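Local coordinates for methyltransferase domain-containing protein (Serratia marcescens, PDB 7CLU), which probably catalyses an O-methylation step of prodigiosin synthesis as a dimeric methyltransferase that uses S-adenosyl-L-methionine as methyl donor, at residues A158-V161 with R162-F166; P277-E280 with D281-P285; L293-L296 with V297-G301; E304-A307 with Q308-L311; D312-L316 with A317-N321. All blocks are in the same frame, centred on the assembly; numbering follows the deposited sequence.

Contact 1: residues A158-V161 with R162-F166; sequences AGFV and RDYDF
Phe160, Tyr164 and Phe166 gather three rings where helix 154-163 runs out, a worked example of an aromatic cluster formed where a helix gives way to a loop. Among the ring contacts, the closer pair is Phe160 with Phe166. The edge of Phe166 is directed at the face of Phe160, the centroids lying 5.0 Å apart with the planes at 58°, and the CZ atom of Phe166 stands over the middle of the Phe160 ring, 3.6 Å from its CE1. Phe160 and Tyr164 lie side by side and point the same way; here Phe160 offers its edge to the face of Tyr164 in an offset edge-to-face pair, planes at 71°. The CB of Tyr164 adds an aliphatic contact near the Phe160 ring plane, 3.7 Å from CD1 of Phe160. Phe160 reaches both partners because its CG is anti to the backbone N (chi1 -160°), which carries the ring out from the flank of the helix, with a slight lean toward its C-terminal end, where the two partners follow.

The backbone bonds are the final i to i+4 bonds of the helix, closing with Tyr164 N to Phe160 O at 3.1 Å; Tyr164 then leaves helical angles. Arg162 NH1 and Asp163 OD1, away from the rings, form a salt bridge of 2.6 Å, while Asp163 OD2 accepts from Ala328 N. The Tyr164 hydroxyl bonds to His169 and Arg270.

Further packing on Leu182, Leu239 and Ile272 makes this an aromatic cluster at a helix C-terminus, set against the sheet of the Rossmann-like methyltransferase domain.

Contact 2: residues P277-E280 with D281-P285; sequences PLNE and DKSGP
Asn279 turns its carboxamide inward across the tight bend 279-282, a type I beta turn, and meets Ser283 with both ends of the amide. Its CG sits between the backbone N and the carbonyl carbon (chi1 57°), a rotation that folds the side chain over the turn. From there OD1 receives Ser283 N at 2.8 Å, a nearly straight bond lying in the carbonyl plane on a lone pair. ND2 donates to Ser283 OG at 2.9 Å, with the hydroxyl tilted out of the amide plane.

The Asp281 side chain comes in obliquely, its carboxylate turned 43° from the Asn279 amide. Ser283 OG donates a hydrogen bond to Asp281 OD1 over 2.7 Å, on the syn side, and thereby links the two flat groups.

The backbone frames this cluster with Lys282 N to Asn279 O, which closes the turn, and with Asn279 N to Gly284 O at 2.8 Å, just ahead of the cis peptide bond to Pro285. The Lys282 chain runs past Leu278, CE 4.1 Å from CD1, and its NZ forms a salt bridge with Glu309. Asp281 O bonds to Gln69 of the second subunit, placing the loop at the dimer interface.

One hydroxyl thus works as acceptor and donor together, while Asn279 OD1 and Asp281 OD1 sit only 2.9 Å apart as two acceptors; the Ser283 hydrogen bonds to both oxygens probably offset the repulsion expected between them.

Contact 3: residues L293-L296 with V297-G301; sequences LNML and VSTDG
Thr299 ends helix 286-298 by turning its side chain back on Met295, four residues earlier, a compact case of a hydroxyl residue bonding to the last turn of a helix. From CB, 3.5 Å from Met295 O, the side chain divides. The OG1 branch lies between the backbone N and the carbonyl carbon (chi1 78°), which brings the hydroxyl round to donate to Met295 O over 2.8 Å. Thr299 N reaches the same oxygen at 3.0 Å from the opposite face of the carbonyl plane, and the two donors hold this carbonyl between them. OG1 also accepts from Gly302 N, linking the helix end to the loop that follows. The CG2 branch ends on the Met295 CE methyl at 3.5 Å, tighter than usual for two carbons; Met295 is folded at its second and third torsions, and it also packs near Asp248.

Ser298 repeats the pattern one residue earlier: its OG donates to Asn294 O at 2.6 Å, supplementing a weak bond from its own N. The Asn294 amide is directed elsewhere, to Trp107. Val297 lays CG2 against Asn294 O, 3.4 Å away, and its side chain also packs on helix 110-116. Leu293, Asn294 and Leu296 also pack against the second subunit, so this buried helix end belongs to the dimer interface.

Where the helix opens, a water donates to both Leu296 O and Thr299 O, at 2.6 Å from each.

Contact 4: residues E304-A307 with Q308-L311; sequences ESSA and QEYL
Gln308, in the first turn of helix 307-316, brings its CB to within 4.1 Å of Ser306 OG and sends its amide away from the preceding segment.

Glu309 follows and supplies one half of a capping box with Ser306. Its N donates to Ser306 OG at 3.2 Å, while its carboxylate OE1 takes Ser306 N at 2.9 Å, met on the anti side and 29° out of the carboxylate plane. The Ser306 hydroxyl can play this part because chi1 of 59° places OG between the backbone N and the carbonyl carbon, facing the helix start. The other carboxylate oxygen, OE2, pairs with Lys282.

Tyr310 continues the helical pattern through N to Ser306 O, and its ring turns one face to Ser305. The CB of Ser305 stands over that face in a CH-pi contact, 4.1 Å from the centroid and 14° off the normal. The phenol hydroxyl is joined by one water to Glu304 OE1 and Ser305 N, and by a second to Ser305 OG, which also bonds to Arg313.

Leu311 completes the turn, its N bonding to Ala307 O at 2.8 Å while its side chain packs on strand 322-326.

Each half of the box satisfies a backbone N-H at the start of the helix. At the other end of the water network, Glu304 OE2 bonds to ND1 of His247, the predicted proton acceptor, an arrangement consistent with Glu304 orienting that histidine.

Contact 5: residues D312-L316 with A317-N321; sequences DRFRL and AGFSN
This is a local helix-ending contact, a Schellman motif in which helix 307-316 stops and the chain turns toward strand 322-326 at the edge of the Rossmann-like sheet. Gly318 carries the turn: its positive phi of 110° turns the chain out of the helix, at backbone angles where glycine, having no CB, avoids the carbonyl oxygen of Ala317. Two bonds run back into the last turn and define the motif. Phe319 N donates to Phe314 O at 3.1 Å, the wider i to i+5 link, and Gly318 N donates to Arg315 O at 2.8 Å from well above the carbonyl plane. Ala317 N, one step earlier, bonds to Arg313 O at 3.0 Å, and the Ala317 methyl settles on that same oxygen and also packs on Leu258 of helix 251-264.

The apolar half of the motif comes from the two phenylalanines. With CG anti to its carbonyl carbon (chi1 -72°), Phe319 swings its ring back beside Phe314. The planes meet obliquely at 36°, with centroids 5.1 Å apart, and touch through the CD2 atoms of Phe314 and Phe319 at 4.0 Å. The Phe319 edge also lies against Phe314 O, near the ring plane. Phe271 of strand 270-275 meets both rings, and Tyr262 adds an edge-to-face neighbour to Phe319, so the pair packs the helix end against the sheet.

On the outer side, the Arg315 side chain reaches the new direction of the chain through one water, which accepts from Arg315 NE at 3.3 Å and donates to Phe319 O at 2.8 Å.

In the fold
Contact 3 is the fully buried member of the set; the other four are partly buried and combine core rings or backbone with exposed polar groups. Contacts 4 and 5 belong to the two ends of helix 307-316, one closed by a capping box and the other by a Schellman motif, and Ser305 to Arg313 joins them. Contact 2, a polar turn, is tied to contact 4 by the Lys282-Glu309 salt bridge, and contacts 2 and 3 both meet the second subunit. Contact 1 touches none of the others and lies across the chain's centre from contact 3. Aromatic packing marks contacts 1 and 5, beside the sheet, whereas contact 2 relies on an amide, a hydroxyl and a carboxylate, and contact 3 on hydroxyls bonded to backbone carbonyls.

Contact 1: residues A158-V161 with R162-F166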
# COMPACT_ATOMS: atom_id res chain seq x y z
N ALA A 158 16.61 -9.49 22.10
CA ALA A 158 16.25 -10.31 23.25
C ALA A 158 16.46 -11.80 22.96
O ALA A 158 16.99 -12.52 23.81
CB ALA A 158 14.79 -10.04 23.66
N GLY A 159 16.07 -12.26 21.77
CA GLY A 159 16.22 -13.66 21.45
C GLY A 159 17.65 -14.06 21.15
O GLY A 159 18.04 -15.21 21.39
N PHE A 160 18.45 -13.13 20.62
CA PHE A 160 19.87 -13.37 20.44
C PHE A 160 20.56 -13.50 21.80
O PHE A 160 21.26 -14.48 22.06
CB PHE A 160 20.48 -12.23 19.61
CG PHE A 160 21.81 -12.56 18.94
CD1 PHE A 160 22.39 -13.82 19.06
CD2 PHE A 160 22.47 -11.60 18.19
CE1 PHE A 160 23.61 -14.10 18.44
CE2 PHE A 160 23.69 -11.88 17.57
CZ PHE A 160 24.26 -13.13 17.71
N VAL A 161 20.36 -12.51 22.69
CA VAL A 161 20.97 -12.54 24.02
C VAL A 161 20.55 -13.80 24.78
O VAL A 161 21.35 -14.38 25.53
CB VAL A 161 20.61 -11.26 24.80
CG1 VAL A 161 21.18 -11.32 26.20
CG2 VAL A 161 21.13 -10.04 24.08
N ARG A 162 19.31 -14.25 24.59
CA ARG A 162 18.78 -15.35 25.41
C ARG A 162 19.15 -16.72 24.83
O ARG A 162 19.52 -17.63 25.59
CB ARG A 162 17.26 -15.21 25.54
CG ARG A 162 16.57 -16.14 26.53
CD ARG A 162 15.86 -17.28 25.82
NE ARG A 162 14.75 -16.82 24.98
CZ ARG A 162 14.02 -17.60 24.19
NH1 ARG A 162 14.27 -18.91 24.12
NH2 ARG A 162 13.04 -17.09 23.45
N ASP A 163 19.07 -16.89 23.51
CA ASP A 163 19.25 -18.19 22.86
C ASP A 163 20.69 -18.51 22.47
O ASP A 163 20.99 -19.68 22.20
CB ASP A 163 18.37 -18.29 21.61
CG ASP A 163 16.90 -18.35 21.95
OD1 ASP A 163 16.59 -18.19 23.13
OD2 ASP A 163 16.07 -18.54 21.04
N TYR A 164 21.57 -17.52 22.40
CA TYR A 164 22.96 -17.76 22.04
C TYR A 164 23.84 -17.50 23.25
O TYR A 164 23.65 -16.51 23.97
CB TYR A 164 23.41 -16.89 20.87
CG TYR A 164 24.84 -17.14 20.44
CD1 TYR A 164 25.90 -16.51 21.08
CD2 TYR A 164 25.13 -18.01 19.38
CE1 TYR A 164 27.21 -16.74 20.69
CE2 TYR A 164 26.45 -18.24 18.98
CZ TYR A 164 27.48 -17.60 19.64
OH TYR A 164 28.79 -17.83 19.26
N ASP A 165 24.76 -18.43 23.50
CA ASP A 165 25.66 -18.38 24.68
C ASP A 165 26.83 -17.42 24.43
O ASP A 165 27.83 -17.87 23.86
CB ASP A 165 26.17 -19.77 25.04
CG ASP A 165 26.76 -19.84 26.44
OD1 ASP A 165 26.71 -18.81 27.14
OD2 ASP A 165 27.28 -20.90 26.80
N PHE A 166 26.73 -16.18 24.92
CA PHE A 166 27.80 -15.17 24.74
C PHE A 166 28.92 -15.39 25.76
O PHE A 166 30.03 -14.89 25.55
CB PHE A 166 27.22 -13.75 24.82
CG PHE A 166 26.53 -13.31 23.56
CD1 PHE A 166 27.23 -12.71 22.54
CD2 PHE A 166 25.17 -13.50 23.40
CE1 PHE A 166 26.59 -12.30 21.38
CE2 PHE A 166 24.53 -13.09 22.24
CZ PHE A 166 25.24 -12.50 21.23

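Contact 2: residues P277-E280 with D281-P285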
# COMPACT_ATOMS: atom_id res chain seq x y z
N PRO A 277 15.99 -14.70 6.05
CA PRO A 277 16.02 -15.41 4.76
C PRO A 277 14.63 -15.75 4.25
O PRO A 277 13.67 -15.90 5.01
CB PRO A 277 16.80 -16.70 5.08
CG PRO A 277 17.53 -16.40 6.38
CD PRO A 277 16.65 -15.46 7.12
N LEU A 278 14.55 -15.88 2.93
CA LEU A 278 13.44 -16.62 2.34
C LEU A 278 13.48 -18.07 2.82
O LEU A 278 14.54 -18.61 3.15
CB LEU A 278 13.54 -16.58 0.82
CG LEU A 278 13.59 -15.16 0.24
CD1 LEU A 278 14.02 -15.18 -1.21
CD2 LEU A 278 12.24 -14.54 0.40
N ASN A 279 12.32 -18.71 2.81
CA ASN A 279 12.24 -20.08 3.29
C ASN A 279 12.88 -21.04 2.28
O ASN A 279 13.45 -20.63 1.26
CB ASN A 279 10.78 -20.46 3.60
CG ASN A 279 9.86 -20.29 2.40
OD1 ASN A 279 10.29 -20.38 1.25
ND2 ASN A 279 8.57 -20.06 2.67
N GLU A 280 12.75 -22.34 2.56
CA GLU A 280 13.53 -23.36 1.88
C GLU A 280 13.23 -23.43 0.38
O GLU A 280 14.15 -23.59 -0.43
CB GLU A 280 13.28 -24.72 2.54
CG GLU A 280 14.04 -25.88 1.92
CD GLU A 280 14.41 -26.95 2.94
OE1 GLU A 280 13.49 -27.59 3.49
OE2 GLU A 280 15.62 -27.14 3.17
N ASP A 281 11.96 -23.33 -0.00
CA ASP A 281 11.57 -23.34 -1.41
C ASP A 281 11.35 -21.93 -1.96
O ASP A 281 10.72 -21.79 -3.02
CB ASP A 281 10.32 -24.19 -1.63
CG ASP A 281 9.08 -23.59 -1.00
OD1 ASP A 281 9.20 -22.75 -0.07
OD2 ASP A 281 7.96 -23.97 -1.43
N LYS A 282 11.84 -20.90 -1.28
CA LYS A 282 11.71 -19.51 -1.72
C LYS A 282 10.27 -19.20 -2.12
O LYS A 282 9.98 -18.69 -3.20
CB LYS A 282 12.70 -19.21 -2.86
CG LYS A 282 14.16 -19.39 -2.45
CD LYS A 282 15.17 -19.29 -3.62
CE LYS A 282 15.70 -17.86 -3.80
NZ LYS A 282 16.69 -17.68 -4.93
N SER A 283 9.35 -19.54 -1.21
CA SER A 283 7.92 -19.28 -1.36
C SER A 283 7.43 -18.20 -0.41
O SER A 283 6.23 -17.89 -0.40
CB SER A 283 7.11 -20.56 -1.12
OG SER A 283 7.20 -20.97 0.23
N GLY A 284 8.32 -17.63 0.39
CA GLY A 284 7.96 -16.68 1.41
C GLY A 284 9.11 -16.57 2.38
O GLY A 284 10.23 -16.96 2.06
N PRO A 285 8.85 -16.05 3.59
CA PRO A 285 7.54 -15.52 4.00
C PRO A 285 7.15 -14.23 3.26
O PRO A 285 7.97 -13.67 2.53
CB PRO A 285 7.70 -15.26 5.50
CG PRO A 285 9.16 -15.13 5.71
CD PRO A 285 9.84 -15.99 4.68

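Contact 3: residues L293-L296 with V297-G301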
# COMPACT_ATOMS: atom_id res chain seq x y z
N LEU A 293 11.57 -7.08 -3.21
CA LEU A 293 11.17 -6.12 -4.22
C LEU A 293 11.51 -4.69 -3.79
O LEU A 293 11.87 -3.85 -4.63
CB LEU A 293 9.67 -6.25 -4.50
CG LEU A 293 9.20 -7.45 -5.33
CD1 LEU A 293 7.67 -7.43 -5.52
CD2 LEU A 293 9.91 -7.46 -6.69
N ASN A 294 11.37 -4.39 -2.49
CA ASN A 294 11.78 -3.08 -1.99
C ASN A 294 13.27 -2.86 -2.21
O ASN A 294 13.70 -1.75 -2.54
CB ASN A 294 11.41 -2.93 -0.51
CG ASN A 294 11.61 -1.51 0.00
OD1 ASN A 294 10.88 -0.61 -0.37
ND2 ASN A 294 12.59 -1.32 0.88
N MET A 295 14.08 -3.90 -2.04
CA MET A 295 15.50 -3.77 -2.32
C MET A 295 15.74 -3.52 -3.81
O MET A 295 16.64 -2.76 -4.18
CB MET A 295 16.25 -5.02 -1.87
CG MET A 295 16.00 -5.40 -0.45
SD MET A 295 15.92 -3.97 0.63
CE MET A 295 17.62 -3.55 0.64
N LEU A 296 14.94 -4.17 -4.66
CA LEU A 296 15.08 -4.01 -6.10
C LEU A 296 14.86 -2.56 -6.52
O LEU A 296 15.65 -2.00 -7.28
CB LEU A 296 14.08 -4.93 -6.82
CG LEU A 296 13.84 -4.68 -8.30
CD1 LEU A 296 15.13 -4.97 -9.08
CD2 LEU A 296 12.69 -5.55 -8.81
N VAL A 297 13.78 -1.93 -6.03
CA VAL A 297 13.42 -0.61 -6.53
C VAL A 297 14.28 0.49 -5.93
O VAL A 297 14.39 1.57 -6.53
CB VAL A 297 11.94 -0.26 -6.28
CG1 VAL A 297 11.01 -1.25 -7.00
CG2 VAL A 297 11.65 -0.20 -4.80
N SER A 298 14.92 0.23 -4.79
CA SER A 298 15.54 1.28 -4.00
C SER A 298 17.06 1.21 -3.90
O SER A 298 17.68 2.24 -3.68
CB SER A 298 14.97 1.28 -2.57
OG SER A 298 15.37 0.12 -1.84
N THR A 299 17.66 0.03 -4.02
CA THR A 299 19.10 -0.12 -3.84
C THR A 299 19.73 -0.54 -5.16
O THR A 299 19.04 -0.74 -6.17
CB THR A 299 19.42 -1.15 -2.75
OG1 THR A 299 19.25 -2.47 -3.27
CG2 THR A 299 18.52 -0.95 -1.52
N ASP A 300 21.05 -0.68 -5.16
CA ASP A 300 21.68 -0.95 -6.44
C ASP A 300 21.65 -2.43 -6.81
O ASP A 300 21.70 -2.75 -8.00
CB ASP A 300 23.11 -0.41 -6.44
CG ASP A 300 23.14 1.09 -6.68
OD1 ASP A 300 22.05 1.68 -6.77
OD2 ASP A 300 24.24 1.68 -6.76
N GLY A 301 21.55 -3.33 -5.84
CA GLY A 301 21.42 -4.74 -6.15
C GLY A 301 20.99 -5.61 -4.99
O GLY A 301 21.12 -6.84 -5.03
O HOH W 1 18.11 -2.77 -7.45

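Contact 4: residues E304-A307 with Q308-L311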
# COMPACT_ATOMS: atom_id res chain seq x y z
N GLU A 304 16.78 -10.51 -1.19
CA GLU A 304 16.71 -11.51 -0.14
C GLU A 304 17.11 -12.86 -0.72
O GLU A 304 16.98 -13.10 -1.93
CB GLU A 304 15.30 -11.57 0.47
CG GLU A 304 14.77 -10.21 0.98
CD GLU A 304 15.60 -9.65 2.13
OE1 GLU A 304 16.22 -10.44 2.86
OE2 GLU A 304 15.63 -8.41 2.29
N SER A 305 17.65 -13.73 0.14
CA SER A 305 18.17 -15.03 -0.27
C SER A 305 17.68 -16.11 0.69
O SER A 305 17.26 -15.84 1.81
CB SER A 305 19.70 -15.03 -0.31
OG SER A 305 20.22 -13.90 -0.99
N SER A 306 17.74 -17.36 0.22
CA SER A 306 17.45 -18.49 1.10
C SER A 306 18.60 -18.69 2.09
O SER A 306 19.71 -18.18 1.91
CB SER A 306 17.22 -19.76 0.28
OG SER A 306 18.36 -20.07 -0.50
N ALA A 307 18.30 -19.42 3.16
CA ALA A 307 19.34 -19.84 4.10
C ALA A 307 20.48 -20.53 3.36
O ALA A 307 21.66 -20.20 3.55
CB ALA A 307 18.75 -20.77 5.16
N GLN A 308 20.15 -21.48 2.48
CA GLN A 308 21.19 -22.21 1.75
C GLN A 308 22.04 -21.27 0.92
O GLN A 308 23.27 -21.44 0.84
CB GLN A 308 20.55 -23.28 0.85
CG GLN A 308 21.56 -24.28 0.31
CD GLN A 308 22.16 -25.14 1.42
OE1 GLN A 308 21.46 -25.58 2.32
NE2 GLN A 308 23.47 -25.34 1.37
N GLU A 309 21.41 -20.27 0.28
CA GLU A 309 22.18 -19.31 -0.50
C GLU A 309 23.16 -18.56 0.39
O GLU A 309 24.29 -18.28 -0.03
CB GLU A 309 21.24 -18.35 -1.22
CG GLU A 309 20.75 -18.90 -2.55
CD GLU A 309 19.58 -18.11 -3.13
OE1 GLU A 309 18.94 -17.34 -2.38
OE2 GLU A 309 19.29 -18.29 -4.34
N TYR A 310 22.76 -18.22 1.62
CA TYR A 310 23.70 -17.59 2.54
C TYR A 310 24.80 -18.56 2.95
O TYR A 310 25.97 -18.18 3.04
CB TYR A 310 22.96 -17.05 3.77
CG TYR A 310 22.19 -15.76 3.54
CD1 TYR A 310 22.78 -14.65 2.95
CD2 TYR A 310 20.85 -15.65 3.96
CE1 TYR A 310 22.05 -13.46 2.75
CE2 TYR A 310 20.13 -14.48 3.79
CZ TYR A 310 20.74 -13.39 3.19
OH TYR A 310 20.00 -12.24 3.02
N LEU A 311 24.44 -19.82 3.22
CA LEU A 311 25.46 -20.82 3.53
C LEU A 311 26.48 -20.92 2.41
O LEU A 311 27.69 -20.92 2.67
CB LEU A 311 24.81 -22.18 3.78
CG LEU A 311 23.99 -22.33 5.06
CD1 LEU A 311 23.40 -23.73 5.18
CD2 LEU A 311 24.84 -22.00 6.27
O HOH W 2 17.36 -12.61 2.96
O HOH W 3 20.48 -11.58 0.25

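Contact 5: residues D312-L316 with A317-N321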
# COMPACT_ATOMS: atom_id res chain seq x y z
N ASP A 312 26.01 -20.96 1.15
CA ASP A 312 26.92 -21.05 0.01
C ASP A 312 27.88 -19.87 -0.02
O ASP A 312 29.07 -20.03 -0.30
CB ASP A 312 26.13 -21.11 -1.29
CG ASP A 312 25.31 -22.39 -1.44
OD1 ASP A 312 25.61 -23.38 -0.73
OD2 ASP A 312 24.36 -22.40 -2.25
N ARG A 313 27.38 -18.66 0.28
CA ARG A 313 28.24 -17.48 0.26
C ARG A 313 29.23 -17.49 1.41
O ARG A 313 30.38 -17.06 1.24
CB ARG A 313 27.39 -16.21 0.28
CG ARG A 313 26.71 -15.96 -1.04
CD ARG A 313 25.80 -14.73 -1.08
NE ARG A 313 24.81 -14.95 -2.13
CZ ARG A 313 23.53 -14.61 -2.04
NH1 ARG A 313 23.10 -14.00 -0.94
NH2 ARG A 313 22.71 -14.86 -3.04
N PHE A 314 28.82 -17.97 2.59
CA PHE A 314 29.77 -18.14 3.68
C PHE A 314 30.93 -19.04 3.26
O PHE A 314 32.10 -18.69 3.44
CB PHE A 314 29.07 -18.70 4.92
CG PHE A 314 28.59 -17.65 5.89
CD1 PHE A 314 27.81 -16.58 5.46
CD2 PHE A 314 28.91 -17.74 7.24
CE1 PHE A 314 27.35 -15.62 6.36
CE2 PHE A 314 28.47 -16.78 8.15
CZ PHE A 314 27.68 -15.72 7.72
N ARG A 315 30.61 -20.21 2.69
CA ARG A 315 31.66 -21.15 2.30
C ARG A 315 32.56 -20.56 1.23
O ARG A 315 33.79 -20.60 1.35
CB ARG A 315 31.03 -22.46 1.83
CG ARG A 315 30.06 -23.05 2.84
CD ARG A 315 29.49 -24.38 2.41
NE ARG A 315 29.16 -25.17 3.60
CZ ARG A 315 27.97 -25.67 3.88
NH1 ARG A 315 26.94 -25.49 3.06
NH2 ARG A 315 27.80 -26.36 5.01
N LEU A 316 31.96 -19.97 0.18
CA LEU A 316 32.74 -19.33 -0.88
C LEU A 316 33.67 -18.26 -0.34
O LEU A 316 34.74 -18.01 -0.92
CB LEU A 316 31.80 -18.72 -1.93
CG LEU A 316 31.43 -19.55 -3.15
CD1 LEU A 316 30.71 -18.68 -4.18
CD2 LEU A 316 32.68 -20.19 -3.77
N ALA A 317 33.29 -17.62 0.77
CA ALA A 317 34.13 -16.60 1.39
C ALA A 317 35.19 -17.18 2.31
O ALA A 317 35.99 -16.42 2.85
CB ALA A 317 33.25 -15.61 2.17
N GLY A 318 35.21 -18.51 2.50
CA GLY A 318 36.27 -19.16 3.24
C GLY A 318 35.88 -19.71 4.59
O GLY A 318 36.71 -20.36 5.24
N PHE A 319 34.65 -19.49 5.04
CA PHE A 319 34.24 -19.92 6.37
C PHE A 319 34.07 -21.43 6.42
O PHE A 319 33.61 -22.06 5.47
CB PHE A 319 32.93 -19.25 6.77
CG PHE A 319 33.08 -17.81 7.08
CD1 PHE A 319 33.69 -17.41 8.25
CD2 PHE A 319 32.63 -16.84 6.19
CE1 PHE A 319 33.84 -16.08 8.54
CE2 PHE A 319 32.78 -15.51 6.47
CZ PHE A 319 33.39 -15.12 7.65
N SER A 320 34.42 -22.00 7.57
CA SER A 320 34.23 -23.42 7.84
C SER A 320 32.98 -23.61 8.70
O SER A 320 32.55 -22.71 9.42
CB SER A 320 35.47 -23.99 8.53
OG SER A 320 36.61 -23.87 7.68
N ASN A 321 32.40 -24.81 8.60
CA ASN A 321 31.24 -25.22 9.41
C ASN A 321 30.04 -24.29 9.22
O ASN A 321 29.25 -24.10 10.14
CB ASN A 321 31.60 -25.31 10.89
CG ASN A 321 32.69 -26.30 11.15
OD1 ASN A 321 32.58 -27.46 10.77
ND2 ASN A 321 33.76 -25.84 11.80
O HOH W 4 31.49 -23.95 5.52